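PDB 2HDW: hypothetical protein PA2218 from Pseudomonas aeruginosa, which is of unknown function but adopts the alpha/beta hydrolase fold and probably acts as a hydrolase. Local coordinates for residues D265-P270 / D346-L351; E55-F60 / H274-N279; D149-D154 / G182-N187. All blocks are in the same frame, centred on the assembly; numbering follows the deposited sequence.

Contacts 1 and 2 lie next to each other on the same side of the chain's centre, their own centres about 12 Å apart, and their segments alternate along the sequence. They meet where Tyr267 OH of contact 1 comes within 3.1 Å of Asn279 ND2 of contact 2, probably a weak hydrogen bond. Contact 3 stands apart, centre to centre about 23 Å from contact 1 and about 22 Å from contact 2; in sequence it is nested inside the loop that contact 2 closes. Contacts 1 and 3 both border the turn between strand 173-178 and helix 180-191, where this fold usually carries its nucleophile elbow: Tyr348 touches Cys179, and 182-187 lies on the helix that follows.

Contact 1: D265-P270 / D346-L351; sequences DYYMTP and DLYDRL
Tyr267 OH is approached by two polar partners, Tyr348 OH across the contact, in a weak, long hydrogen bond of 3.5 Å, and Asn279 ND2, also weakly. Tyr266, Tyr267 and Tyr348 make an aromatic cluster that joins the end of helix 258-267 to the short, weakly bonded helix 346-349 that follows strand 334-339 of the alpha/beta hydrolase fold. Its main element is a T-shaped pair: the CD2 edge of Tyr348 points onto one face of Tyr266, with CD2 3.5 Å from Tyr266 CD2. The two ring planes stand at 75°. The approach is displaced toward the rim of the Tyr266 ring, and Tyr348 CE2 goes on to reach Tyr267 CZ at 3.8 Å. With chi1 at 176°, the Tyr266 ring swings away from its own backbone N toward Tyr348, while its CD2 sits above the centre of the Tyr267 ring. Pro104 touches both Tyr267 and Tyr348, and the ring of His344 also meets Tyr348. Asp349 borders the Tyr266 edge with its carboxylate turned nearly perpendicular to the ring; its OD1 is held in a salt bridge by Arg271, while OD2 lies 3.9 Å from Tyr266 CE1.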
ATOM      1  N   ASP A 265       5.063  16.126  -7.901  1.00 11.85           N
ATOM      2  CA  ASP A 265       3.927  16.545  -8.713  1.00 13.56           C
ATOM      3  C   ASP A 265       2.641  15.828  -8.342  1.00 12.97           C
ATOM      4  O   ASP A 265       1.549  16.325  -8.602  1.00 12.59           O
ATOM      5  CB  ASP A 265       4.230  16.343 -10.193  1.00 16.43           C
ATOM      6  CG  ASP A 265       5.301  17.291 -10.692  1.00 18.31           C
ATOM      7  OD1 ASP A 265       5.600  18.275  -9.983  1.00 19.13           O
ATOM      8  OD2 ASP A 265       5.838  17.057 -11.789  1.00 21.25           O
ATOM      9  N   TYR A 266       2.765  14.657  -7.733  1.00 13.96           N
ATOM     10  CA  TYR A 266       1.579  13.920  -7.325  1.00 12.73           C
ATOM     11  C   TYR A 266       1.184  14.274  -5.892  1.00 12.80           C
ATOM     12  O   TYR A 266       0.064  14.725  -5.628  1.00 10.79           O
ATOM     13  CB  TYR A 266       1.822  12.412  -7.409  1.00 12.29           C
ATOM     14  CG  TYR A 266       0.648  11.608  -6.897  1.00 11.68           C
ATOM     15  CD1 TYR A 266      -0.517  11.475  -7.656  1.00 11.81           C
ATOM     16  CD2 TYR A 266       0.672  11.039  -5.625  1.00 11.53           C
ATOM     17  CE1 TYR A 266      -1.632  10.798  -7.158  1.00 10.86           C
ATOM     18  CE2 TYR A 266      -0.436  10.366  -5.114  1.00  9.57           C
ATOM     19  CZ  TYR A 266      -1.581  10.250  -5.883  1.00 12.53           C
ATOM     20  OH  TYR A 266      -2.677   9.596  -5.371  1.00  9.86           O
ATOM     21  N   TYR A 267       2.125  14.071  -4.974  1.00 12.02           N
ATOM     22  CA  TYR A 267       1.899  14.306  -3.551  1.00 12.40           C
ATOM     23  C   TYR A 267       1.839  15.754  -3.082  1.00 11.57           C
ATOM     24  O   TYR A 267       1.258  16.038  -2.035  1.00 11.62           O
ATOM     25  CB  TYR A 267       2.974  13.579  -2.733  1.00 10.98           C
ATOM     26  CG  TYR A 267       2.848  12.070  -2.705  1.00  9.88           C
ATOM     27  CD1 TYR A 267       1.772  11.451  -2.066  1.00  7.54           C
ATOM     28  CD2 TYR A 267       3.818  11.259  -3.301  1.00  9.19           C
ATOM     29  CE1 TYR A 267       1.663  10.055  -2.020  1.00  8.14           C
ATOM     30  CE2 TYR A 267       3.718   9.864  -3.263  1.00 10.63           C
ATOM     31  CZ  TYR A 267       2.639   9.271  -2.621  1.00  9.28           C
ATOM     32  OH  TYR A 267       2.531   7.894  -2.590  1.00  8.47           O
ATOM     33  N   MET A 268       2.425  16.675  -3.834  1.00 12.31           N
ATOM     34  CA  MET A 268       2.430  18.063  -3.387  1.00 11.88           C
ATOM     35  C   MET A 268       1.770  19.088  -4.308  1.00 13.30           C
ATOM     36  O   MET A 268       2.156  20.256  -4.338  1.00 15.56           O
ATOM     37  CB  MET A 268       3.863  18.480  -3.049  1.00  7.77           C
ATOM     38  CG  MET A 268       4.414  17.773  -1.797  1.00 11.15           C
ATOM     39  SD  MET A 268       3.549  18.242  -0.287  1.00  7.60           S
ATOM     40  CE  MET A 268       4.650  19.587   0.289  1.00 12.68           C
ATOM     41  N   THR A 269       0.781  18.635  -5.068  1.00 13.72           N
ATOM     42  CA  THR A 269       0.014  19.513  -5.938  1.00 13.49           C
ATOM     43  C   THR A 269      -1.410  19.003  -5.794  1.00 13.29           C
ATOM     44  O   THR A 269      -1.641  17.956  -5.186  1.00 13.09           O
ATOM     45  CB  THR A 269       0.409  19.405  -7.428  1.00 14.71           C
ATOM     46  OG1 THR A 269      -0.100  18.180  -7.971  1.00 15.14           O
ATOM     47  CG2 THR A 269       1.921  19.458  -7.596  1.00 17.02           C
ATOM     48  N   PRO A 270      -2.386  19.742  -6.329  1.00 12.31           N
ATOM     49  CA  PRO A 270      -3.775  19.293  -6.223  1.00 13.14           C
ATOM     50  C   PRO A 270      -4.011  17.910  -6.840  1.00 13.11           C
ATOM     51  O   PRO A 270      -5.018  17.258  -6.549  1.00 12.76           O
ATOM     52  CB  PRO A 270      -4.538  20.402  -6.945  1.00 14.25           C
ATOM     53  CG  PRO A 270      -3.757  21.619  -6.551  1.00 13.18           C
ATOM     54  CD  PRO A 270      -2.321  21.152  -6.757  1.00 12.69           C
ATOM     55  N   ASP A 346       2.643   7.088 -12.949  1.00 10.69           N
ATOM     56  CA  ASP A 346       1.580   6.885 -13.937  1.00 10.17           C
ATOM     57  C   ASP A 346       0.558   5.867 -13.444  1.00  8.87           C
ATOM     58  O   ASP A 346      -0.638   6.000 -13.712  1.00  9.56           O
ATOM     59  CB  ASP A 346       2.135   6.368 -15.267  1.00  8.97           C
ATOM     60  CG  ASP A 346       2.619   7.474 -16.175  1.00 14.29           C
ATOM     61  OD1 ASP A 346       2.206   8.642 -15.994  1.00 13.85           O
ATOM     62  OD2 ASP A 346       3.409   7.161 -17.087  1.00 14.58           O
ATOM     63  N   LEU A 347       1.029   4.839 -12.742  1.00  9.19           N
ATOM     64  CA  LEU A 347       0.126   3.799 -12.248  1.00  9.42           C
ATOM     65  C   LEU A 347      -0.547   4.154 -10.930  1.00 10.39           C
ATOM     66  O   LEU A 347      -1.152   3.303 -10.282  1.00  9.89           O
ATOM     67  CB  LEU A 347       0.867   2.454 -12.128  1.00  8.53           C
ATOM     68  CG  LEU A 347       0.869   1.563 -13.386  1.00  8.12           C
ATOM     69  CD1 LEU A 347       1.410   2.338 -14.580  1.00  8.50           C
ATOM     70  CD2 LEU A 347       1.705   0.314 -13.143  1.00  8.67           C
ATOM     71  N   TYR A 348      -0.438   5.419 -10.538  1.00 12.21           N
ATOM     72  CA  TYR A 348      -1.068   5.906  -9.315  1.00 11.66           C
ATOM     73  C   TYR A 348      -2.494   6.356  -9.638  1.00 12.43           C
ATOM     74  O   TYR A 348      -3.455   5.972  -8.963  1.00 11.97           O
ATOM     75  CB  TYR A 348      -0.302   7.117  -8.758  1.00 13.42           C
ATOM     76  CG  TYR A 348       0.813   6.816  -7.774  1.00 15.74           C
ATOM     77  CD1 TYR A 348       1.412   5.556  -7.715  1.00 16.30           C
ATOM     78  CD2 TYR A 348       1.297   7.815  -6.922  1.00 17.08           C
ATOM     79  CE1 TYR A 348       2.465   5.295  -6.829  1.00 15.62           C
ATOM     80  CE2 TYR A 348       2.349   7.568  -6.040  1.00 18.13           C
ATOM     81  CZ  TYR A 348       2.927   6.304  -6.000  1.00 17.69           C
ATOM     82  OH  TYR A 348       3.973   6.058  -5.138  1.00 19.00           O
ATOM     83  N   ASP A 349      -2.626   7.165 -10.687  1.00 12.20           N
ATOM     84  CA  ASP A 349      -3.930   7.713 -11.048  1.00 13.10           C
ATOM     85  C   ASP A 349      -4.262   7.834 -12.534  1.00 14.06           C
ATOM     86  O   ASP A 349      -5.334   8.334 -12.873  1.00 14.74           O
ATOM     87  CB  ASP A 349      -4.076   9.098 -10.408  1.00 12.69           C
ATOM     88  CG  ASP A 349      -3.029  10.085 -10.914  1.00 12.83           C
ATOM     89  OD1 ASP A 349      -2.056   9.639 -11.556  1.00 15.19           O
ATOM     90  OD2 ASP A 349      -3.172  11.306 -10.675  1.00 11.67           O
ATOM     91  N   ARG A 350      -3.369   7.404 -13.421  1.00 13.81           N
ATOM     92  CA  ARG A 350      -3.650   7.515 -14.852  1.00 15.76           C
ATOM     93  C   ARG A 350      -4.510   6.357 -15.350  1.00 17.31           C
ATOM     94  O   ARG A 350      -4.035   5.228 -15.489  1.00 14.89           O
ATOM     95  CB  ARG A 350      -2.354   7.574 -15.664  1.00 16.96           C
ATOM     96  CG  ARG A 350      -1.452   8.766 -15.367  1.00 18.07           C
ATOM     97  CD  ARG A 350      -2.159  10.103 -15.563  1.00 22.25           C
ATOM     98  NE  ARG A 350      -1.206  11.210 -15.625  1.00 24.50           N
ATOM     99  CZ  ARG A 350      -1.481  12.457 -15.257  1.00 24.77           C
ATOM    100  NH1 ARG A 350      -2.686  12.762 -14.795  1.00 26.90           N
ATOM    101  NH2 ARG A 350      -0.551  13.398 -15.345  1.00 24.07           N
ATOM    102  N   LEU A 351      -5.778   6.651 -15.626  1.00 18.22           N
ATOM    103  CA  LEU A 351      -6.724   5.645 -16.097  1.00 20.68           C
ATOM    104  C   LEU A 351      -6.321   4.976 -17.404  1.00 20.98           C
ATOM    105  O   LEU A 351      -6.658   3.817 -17.646  1.00 21.85           O
ATOM    106  CB  LEU A 351      -8.115   6.267 -16.242  1.00 21.25           C
ATOM    107  CG  LEU A 351      -9.062   6.080 -15.048  1.00 24.23           C
ATOM    108  CD1 LEU A 351      -9.452   4.614 -14.967  1.00 23.96           C
ATOM    109  CD2 LEU A 351      -8.410   6.537 -13.747  1.00 23.71           C
TER

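Contact 2: E55-F60 / H274-N279; sequences EWDKTF and HPRAVN
Asp57 reaches over to the edge of the His274 imidazole, and its OD2 accepts a hydrogen bond from His274 NE2 at 2.6 Å. The bond is fairly straight, with an N-H...O angle of 160°, and runs nearly in the imidazole plane. The carboxylate is turned 70° from that plane, and the N-H meets OD2 from above the carboxylate plane. Asp57 holds CG between its backbone N and carbonyl carbon (chi1 64°), which brings the carboxylate round toward the histidine; its own carbonyl O rests beside the same ring edge, 3.3 Å from His274 CD2. Arg276 NH2 also approaches OD2, at 3.2 Å, in a salt bridge whose hydrogen bond is weak and bent. The stronger partner of this guanidinium is Glu110. The contact thus fastens the loop before strand 66-74, the first strand of the alpha/beta hydrolase sheet, to the long excursion between strands 197-201 and 309-314, the place where this fold often carries its cap. A type I beta turn from His274 to Ala277, closed by Ala277 N to His274 O, brings His274 and Arg276 to the one Asp57 side chain. Arg276 N donates to His274 ND1 at 3.2 Å, so both ring nitrogens are engaged and the rotation of the imidazole is fixed. The Arg276 chain bends at chi3 and turns its guanidinium face to the CE1 edge of the imidazole, CE1 lying over its centre; the two planes are steeply inclined, not stacked. Pro275 CD lies over one face of the imidazole, toward its rim, 3.3 Å above the plane. Trp56 NE1 donates to Phe60 O at 2.8 Å and folds residues 56-60 into a compact bend, which Thr59 ties to Glu110 through OG1 and backbone bonds.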
ATOM      1  N   GLU A  55     -16.555  14.614   5.290  1.00 21.51           N
ATOM      2  CA  GLU A  55     -16.341  15.433   4.106  1.00 22.45           C
ATOM      3  C   GLU A  55     -15.728  14.548   3.031  1.00 21.24           C
ATOM      4  O   GLU A  55     -14.886  13.699   3.332  1.00 20.72           O
ATOM      5  CB  GLU A  55     -15.378  16.580   4.421  1.00 26.07           C
ATOM      6  CG  GLU A  55     -15.847  17.500   5.530  1.00 31.60           C
ATOM      7  CD  GLU A  55     -17.163  18.175   5.198  1.00 35.42           C
ATOM      8  OE1 GLU A  55     -17.228  18.872   4.161  1.00 38.37           O
ATOM      9  OE2 GLU A  55     -18.133  18.009   5.971  1.00 37.33           O
ATOM     10  N   TRP A  56     -16.157  14.718   1.783  1.00 18.63           N
ATOM     11  CA  TRP A  56     -15.574  13.931   0.710  1.00 17.83           C
ATOM     12  C   TRP A  56     -14.266  14.627   0.358  1.00 18.13           C
ATOM     13  O   TRP A  56     -14.236  15.559  -0.452  1.00 17.60           O
ATOM     14  CB  TRP A  56     -16.489  13.871  -0.518  1.00 17.48           C
ATOM     15  CG  TRP A  56     -15.892  13.032  -1.615  1.00 17.03           C
ATOM     16  CD1 TRP A  56     -15.219  13.475  -2.718  1.00 17.59           C
ATOM     17  CD2 TRP A  56     -15.837  11.602  -1.660  1.00 16.59           C
ATOM     18  NE1 TRP A  56     -14.745  12.408  -3.448  1.00 17.51           N
ATOM     19  CE2 TRP A  56     -15.110  11.246  -2.819  1.00 17.88           C
ATOM     20  CE3 TRP A  56     -16.326  10.583  -0.829  1.00 17.65           C
ATOM     21  CZ2 TRP A  56     -14.862   9.915  -3.169  1.00 17.34           C
ATOM     22  CZ3 TRP A  56     -16.078   9.257  -1.177  1.00 16.88           C
ATOM     23  CH2 TRP A  56     -15.352   8.937  -2.337  1.00 17.67           C
ATOM     24  N   ASP A  57     -13.188  14.181   0.991  1.00 17.07           N
ATOM     25  CA  ASP A  57     -11.873  14.768   0.770  1.00 16.25           C
ATOM     26  C   ASP A  57     -10.959  13.848  -0.041  1.00 16.71           C
ATOM     27  O   ASP A  57      -9.737  13.887   0.113  1.00 15.68           O
ATOM     28  CB  ASP A  57     -11.228  15.098   2.123  1.00 16.25           C
ATOM     29  CG  ASP A  57     -10.954  13.861   2.963  1.00 16.76           C
ATOM     30  OD1 ASP A  57     -11.713  12.873   2.854  1.00 18.15           O
ATOM     31  OD2 ASP A  57      -9.982  13.879   3.744  1.00 17.64           O
ATOM     32  N   LYS A  58     -11.550  13.021  -0.900  1.00 16.04           N
ATOM     33  CA  LYS A  58     -10.766  12.119  -1.739  1.00 14.69           C
ATOM     34  C   LYS A  58     -10.119  12.917  -2.874  1.00 15.80           C
ATOM     35  O   LYS A  58     -10.528  14.045  -3.169  1.00 13.35           O
ATOM     36  CB  LYS A  58     -11.650  11.008  -2.321  1.00 14.10           C
ATOM     37  CG  LYS A  58     -11.824   9.760  -1.432  1.00 14.51           C
ATOM     38  CD  LYS A  58     -12.545  10.059  -0.122  1.00 13.48           C
ATOM     39  CE  LYS A  58     -12.816   8.773   0.666  1.00 12.27           C
ATOM     40  NZ  LYS A  58     -13.320   9.046   2.049  1.00 11.80           N
ATOM     41  N   THR A  59      -9.111  12.322  -3.505  1.00 14.68           N
ATOM     42  CA  THR A  59      -8.394  12.960  -4.602  1.00 14.61           C
ATOM     43  C   THR A  59      -9.074  12.667  -5.935  1.00 15.50           C
ATOM     44  O   THR A  59      -8.526  12.955  -6.997  1.00 14.79           O
ATOM     45  CB  THR A  59      -6.943  12.463  -4.671  1.00 14.20           C
ATOM     46  OG1 THR A  59      -6.933  11.032  -4.675  1.00 12.72           O
ATOM     47  CG2 THR A  59      -6.142  12.974  -3.483  1.00 12.52           C
ATOM     48  N   PHE A  60     -10.268  12.086  -5.863  1.00 13.76           N
ATOM     49  CA  PHE A  60     -11.048  11.742  -7.043  1.00 15.33           C
ATOM     50  C   PHE A  60     -12.516  11.912  -6.666  1.00 15.92           C
ATOM     51  O   PHE A  60     -12.872  11.837  -5.490  1.00 16.48           O
ATOM     52  CB  PHE A  60     -10.760  10.294  -7.446  1.00 13.33           C
ATOM     53  CG  PHE A  60     -10.942   9.318  -6.325  1.00 14.52           C
ATOM     54  CD1 PHE A  60     -12.187   8.760  -6.065  1.00 13.63           C
ATOM     55  CD2 PHE A  60      -9.877   9.008  -5.483  1.00 14.55           C
ATOM     56  CE1 PHE A  60     -12.373   7.909  -4.979  1.00 14.19           C
ATOM     57  CE2 PHE A  60     -10.052   8.161  -4.394  1.00 15.08           C
ATOM     58  CZ  PHE A  60     -11.305   7.611  -4.143  1.00 13.79           C
ATOM     59  N   HIS A 274      -2.857  15.213  -0.089  1.00 13.85           N
ATOM     60  CA  HIS A 274      -3.805  15.004   0.997  1.00 12.85           C
ATOM     61  C   HIS A 274      -3.041  15.284   2.280  1.00 12.62           C
ATOM     62  O   HIS A 274      -2.010  14.669   2.545  1.00 11.66           O
ATOM     63  CB  HIS A 274      -4.401  13.600   1.025  1.00 11.01           C
ATOM     64  CG  HIS A 274      -5.567  13.497   1.955  1.00  8.74           C
ATOM     65  ND1 HIS A 274      -5.424  13.519   3.327  1.00  8.35           N
ATOM     66  CD2 HIS A 274      -6.900  13.490   1.718  1.00  7.48           C
ATOM     67  CE1 HIS A 274      -6.618  13.534   3.892  1.00  8.74           C
ATOM     68  NE2 HIS A 274      -7.530  13.519   2.937  1.00  6.77           N
ATOM     69  N   PRO A 275      -3.545  16.225   3.095  1.00 13.88           N
ATOM     70  CA  PRO A 275      -2.931  16.635   4.362  1.00 13.35           C
ATOM     71  C   PRO A 275      -2.523  15.570   5.372  1.00 12.34           C
ATOM     72  O   PRO A 275      -1.593  15.788   6.148  1.00 11.50           O
ATOM     73  CB  PRO A 275      -3.948  17.619   4.938  1.00 14.48           C
ATOM     74  CG  PRO A 275      -5.251  17.113   4.388  1.00 15.12           C
ATOM     75  CD  PRO A 275      -4.897  16.799   2.959  1.00 13.38           C
ATOM     76  N   ARG A 276      -3.201  14.427   5.379  1.00 10.25           N
ATOM     77  CA  ARG A 276      -2.857  13.387   6.343  1.00 12.15           C
ATOM     78  C   ARG A 276      -1.765  12.421   5.878  1.00 10.60           C
ATOM     79  O   ARG A 276      -1.232  11.656   6.678  1.00 11.79           O
ATOM     80  CB  ARG A 276      -4.115  12.604   6.752  1.00 11.77           C
ATOM     81  CG  ARG A 276      -5.137  13.452   7.512  1.00 13.97           C
ATOM     82  CD  ARG A 276      -6.192  12.581   8.191  1.00 12.78           C
ATOM     83  NE  ARG A 276      -7.068  11.897   7.245  1.00 11.72           N
ATOM     84  CZ  ARG A 276      -8.161  12.434   6.712  1.00 14.21           C
ATOM     85  NH1 ARG A 276      -8.522  13.673   7.035  1.00 15.90           N
ATOM     86  NH2 ARG A 276      -8.892  11.739   5.857  1.00 11.12           N
ATOM     87  N   ALA A 277      -1.409  12.476   4.601  1.00 10.87           N
ATOM     88  CA  ALA A 277      -0.387  11.572   4.071  1.00 10.61           C
ATOM     89  C   ALA A 277       1.040  11.932   4.459  1.00 11.12           C
ATOM     90  O   ALA A 277       1.429  13.106   4.438  1.00 11.40           O
ATOM     91  CB  ALA A 277      -0.492  11.493   2.547  1.00  9.75           C
ATOM     92  N   VAL A 278       1.812  10.907   4.819  1.00  9.04           N
ATOM     93  CA  VAL A 278       3.217  11.080   5.169  1.00 10.68           C
ATOM     94  C   VAL A 278       3.942  11.694   3.972  1.00 10.87           C
ATOM     95  O   VAL A 278       4.728  12.633   4.111  1.00 11.11           O
ATOM     96  CB  VAL A 278       3.892   9.717   5.487  1.00  9.85           C
ATOM     97  CG1 VAL A 278       5.413   9.827   5.316  1.00 10.11           C
ATOM     98  CG2 VAL A 278       3.552   9.287   6.902  1.00  9.56           C
ATOM     99  N   ASN A 279       3.669  11.156   2.788  1.00 10.63           N
ATOM    100  CA  ASN A 279       4.326  11.635   1.585  1.00 10.58           C
ATOM    101  C   ASN A 279       3.930  13.046   1.174  1.00  9.95           C
ATOM    102  O   ASN A 279       4.651  13.698   0.423  1.00 11.04           O
ATOM    103  CB  ASN A 279       4.090  10.648   0.438  1.00  9.06           C
ATOM    104  CG  ASN A 279       4.663   9.272   0.743  1.00  9.26           C
ATOM    105  OD1 ASN A 279       5.588   9.146   1.548  1.00  8.69           O
ATOM    106  ND2 ASN A 279       4.124   8.238   0.099  1.00  6.51           N
TER

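Contact 3: D149-D154 / G182-N187; sequences DINTED and GGMALN
Helix segments 149-154 and 182-187 cross at -72° with axes 8.7 Å apart, and their backbones come nearest at Thr152 and Met184, whose CA atoms are 5.2 Å apart. Met184 points from its helix toward the other and makes the apolar contact with its CG: this methylene lies 3.9 Å from Asn151 CB and 3.8 Å from Thr152 N, settled against the helix backbone between the two residues. The Met184 chain then bends at chi2 and chi3 and carries SD and CE onward. Thr152 fills the other half of the crossing. Its OG1 lies beside the backbone N (chi1 -70°), which lets it bond back to Pro148 O one helical turn earlier while resting 3.8 Å from Met184 CG. In the alpha/beta hydrolase fold these helices pack on one side of the central sheet. Helix 148-164 leads into strand 173-178, and helix 180-191 follows that strand after the turn where the nucleophile elbow of the fold is usually found, in a beta-alpha-beta crossover to strand 197-201. One turn after Met184, Asn187 projects toward Thr152, and the two side chains cross at about a right angle. A chi1 of -158° carries the end of the Asn187 side chain across to Thr152. Thr152 also touches Ala188 beyond the segment, and its CG2 is 4.1 Å from Asn187 C. Asn151 and Asp154 both touch Trp181, and Asp154 OD1 accepts hydrogen bonds from Ser133 OG and Asn75 ND2. Away from the crossing, Ala185 and Leu186 pack on Val198 of the sheet.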
ATOM      1  N   ASP A 149       6.329  -5.923   9.703  1.00  9.69           N
ATOM      2  CA  ASP A 149       5.516  -6.923  10.400  1.00  9.77           C
ATOM      3  C   ASP A 149       4.099  -6.393  10.613  1.00  9.24           C
ATOM      4  O   ASP A 149       3.124  -6.987  10.149  1.00  8.71           O
ATOM      5  CB  ASP A 149       6.151  -7.255  11.755  1.00  8.89           C
ATOM      6  CG  ASP A 149       5.474  -8.422  12.463  1.00 10.25           C
ATOM      7  OD1 ASP A 149       4.251  -8.592  12.314  1.00 11.73           O
ATOM      8  OD2 ASP A 149       6.168  -9.162  13.197  1.00 12.84           O
ATOM      9  N   ILE A 150       3.995  -5.264  11.309  1.00  7.55           N
ATOM     10  CA  ILE A 150       2.701  -4.663  11.597  1.00  7.61           C
ATOM     11  C   ILE A 150       1.931  -4.308  10.328  1.00  8.99           C
ATOM     12  O   ILE A 150       0.721  -4.509  10.252  1.00  9.86           O
ATOM     13  CB  ILE A 150       2.855  -3.392  12.462  1.00  8.09           C
ATOM     14  CG1 ILE A 150       3.473  -3.758  13.817  1.00  8.51           C
ATOM     15  CG2 ILE A 150       1.493  -2.725  12.668  1.00  6.64           C
ATOM     16  CD1 ILE A 150       3.697  -2.558  14.751  1.00 10.31           C
ATOM     17  N   ASN A 151       2.631  -3.789   9.324  1.00  8.17           N
ATOM     18  CA  ASN A 151       1.964  -3.418   8.086  1.00  8.55           C
ATOM     19  C   ASN A 151       1.484  -4.650   7.325  1.00  8.82           C
ATOM     20  O   ASN A 151       0.420  -4.630   6.700  1.00  9.79           O
ATOM     21  CB  ASN A 151       2.891  -2.544   7.229  1.00 10.19           C
ATOM     22  CG  ASN A 151       3.031  -1.132   7.794  1.00 10.31           C
ATOM     23  OD1 ASN A 151       2.152  -0.655   8.517  1.00 14.61           O
ATOM     24  ND2 ASN A 151       4.121  -0.455   7.457  1.00  8.77           N
ATOM     25  N   THR A 152       2.254  -5.732   7.378  1.00  6.88           N
ATOM     26  CA  THR A 152       1.816  -6.953   6.711  1.00  7.93           C
ATOM     27  C   THR A 152       0.527  -7.384   7.417  1.00  6.72           C
ATOM     28  O   THR A 152      -0.442  -7.783   6.775  1.00  7.49           O
ATOM     29  CB  THR A 152       2.893  -8.054   6.804  1.00  6.99           C
ATOM     30  OG1 THR A 152       4.013  -7.686   5.985  1.00  5.57           O
ATOM     31  CG2 THR A 152       2.341  -9.391   6.337  1.00  9.11           C
ATOM     32  N   GLU A 153       0.514  -7.273   8.743  1.00  6.88           N
ATOM     33  CA  GLU A 153      -0.668  -7.625   9.535  1.00  7.54           C
ATOM     34  C   GLU A 153      -1.882  -6.754   9.158  1.00  8.43           C
ATOM     35  O   GLU A 153      -3.014  -7.249   9.092  1.00  8.91           O
ATOM     36  CB  GLU A 153      -0.350  -7.481  11.030  1.00  7.15           C
ATOM     37  CG  GLU A 153      -1.559  -7.424  11.967  1.00  7.39           C
ATOM     38  CD  GLU A 153      -2.512  -8.604  11.812  1.00 10.42           C
ATOM     39  OE1 GLU A 153      -2.052  -9.723  11.504  1.00  5.98           O
ATOM     40  OE2 GLU A 153      -3.732  -8.411  12.017  1.00 11.27           O
ATOM     41  N   ASP A 154      -1.650  -5.470   8.893  1.00  8.05           N
ATOM     42  CA  ASP A 154      -2.742  -4.561   8.522  1.00  8.20           C
ATOM     43  C   ASP A 154      -3.553  -5.108   7.351  1.00  7.19           C
ATOM     44  O   ASP A 154      -4.778  -5.013   7.325  1.00  7.75           O
ATOM     45  CB  ASP A 154      -2.208  -3.180   8.127  1.00  9.59           C
ATOM     46  CG  ASP A 154      -1.695  -2.376   9.308  1.00  8.80           C
ATOM     47  OD1 ASP A 154      -2.177  -2.579  10.443  1.00  9.35           O
ATOM     48  OD2 ASP A 154      -0.818  -1.511   9.094  1.00  7.39           O
ATOM     49  N   GLY A 182       2.931  -3.130  -2.359  1.00  7.10           N
ATOM     50  CA  GLY A 182       2.930  -4.243  -3.287  1.00  7.52           C
ATOM     51  C   GLY A 182       3.758  -5.322  -2.604  1.00  6.98           C
ATOM     52  O   GLY A 182       3.433  -6.501  -2.651  1.00  7.75           O
ATOM     53  N   GLY A 183       4.837  -4.904  -1.947  1.00  8.49           N
ATOM     54  CA  GLY A 183       5.683  -5.852  -1.246  1.00  9.01           C
ATOM     55  C   GLY A 183       4.957  -6.435  -0.045  1.00  9.60           C
ATOM     56  O   GLY A 183       5.054  -7.630   0.230  1.00  9.11           O
ATOM     57  N   MET A 184       4.221  -5.588   0.673  1.00 10.64           N
ATOM     58  CA  MET A 184       3.469  -6.037   1.841  1.00  9.77           C
ATOM     59  C   MET A 184       2.333  -6.986   1.434  1.00  8.83           C
ATOM     60  O   MET A 184       2.009  -7.921   2.166  1.00  6.97           O
ATOM     61  CB  MET A 184       2.893  -4.837   2.606  1.00 10.42           C
ATOM     62  CG  MET A 184       3.555  -4.542   3.973  1.00  8.07           C
ATOM     63  SD  MET A 184       5.247  -3.857   3.921  1.00  1.11           S
ATOM     64  CE  MET A 184       4.885  -2.117   3.543  1.00 10.00           C
ATOM     65  N   ALA A 185       1.731  -6.744   0.272  1.00  8.92           N
ATOM     66  CA  ALA A 185       0.641  -7.595  -0.201  1.00  9.65           C
ATOM     67  C   ALA A 185       1.151  -9.010  -0.465  1.00  8.72           C
ATOM     68  O   ALA A 185       0.540  -9.985  -0.036  1.00  9.05           O
ATOM     69  CB  ALA A 185       0.017  -7.013  -1.478  1.00 11.37           C
ATOM     70  N   LEU A 186       2.273  -9.125  -1.165  1.00  7.50           N
ATOM     71  CA  LEU A 186       2.848 -10.439  -1.457  1.00  8.10           C
ATOM     72  C   LEU A 186       3.242 -11.121  -0.154  1.00  6.85           C
ATOM     73  O   LEU A 186       3.076 -12.334  -0.001  1.00  7.65           O
ATOM     74  CB  LEU A 186       4.078 -10.296  -2.361  1.00  7.65           C
ATOM     75  CG  LEU A 186       3.793  -9.760  -3.766  1.00 10.67           C
ATOM     76  CD1 LEU A 186       5.096  -9.411  -4.475  1.00  9.48           C
ATOM     77  CD2 LEU A 186       3.007 -10.805  -4.551  1.00  9.22           C
ATOM     78  N   ASN A 187       3.752 -10.333   0.788  1.00  7.29           N
ATOM     79  CA  ASN A 187       4.177 -10.854   2.085  1.00  8.91           C
ATOM     80  C   ASN A 187       2.981 -11.421   2.847  1.00  7.70           C
ATOM     81  O   ASN A 187       3.069 -12.491   3.447  1.00  8.90           O
ATOM     82  CB  ASN A 187       4.823  -9.744   2.919  1.00  6.08           C
ATOM     83  CG  ASN A 187       5.735 -10.285   4.009  1.00  8.45           C
ATOM     84  OD1 ASN A 187       5.650  -9.875   5.174  1.00 10.60           O
ATOM     85  ND2 ASN A 187       6.624 -11.196   3.636  1.00  7.15           N
TER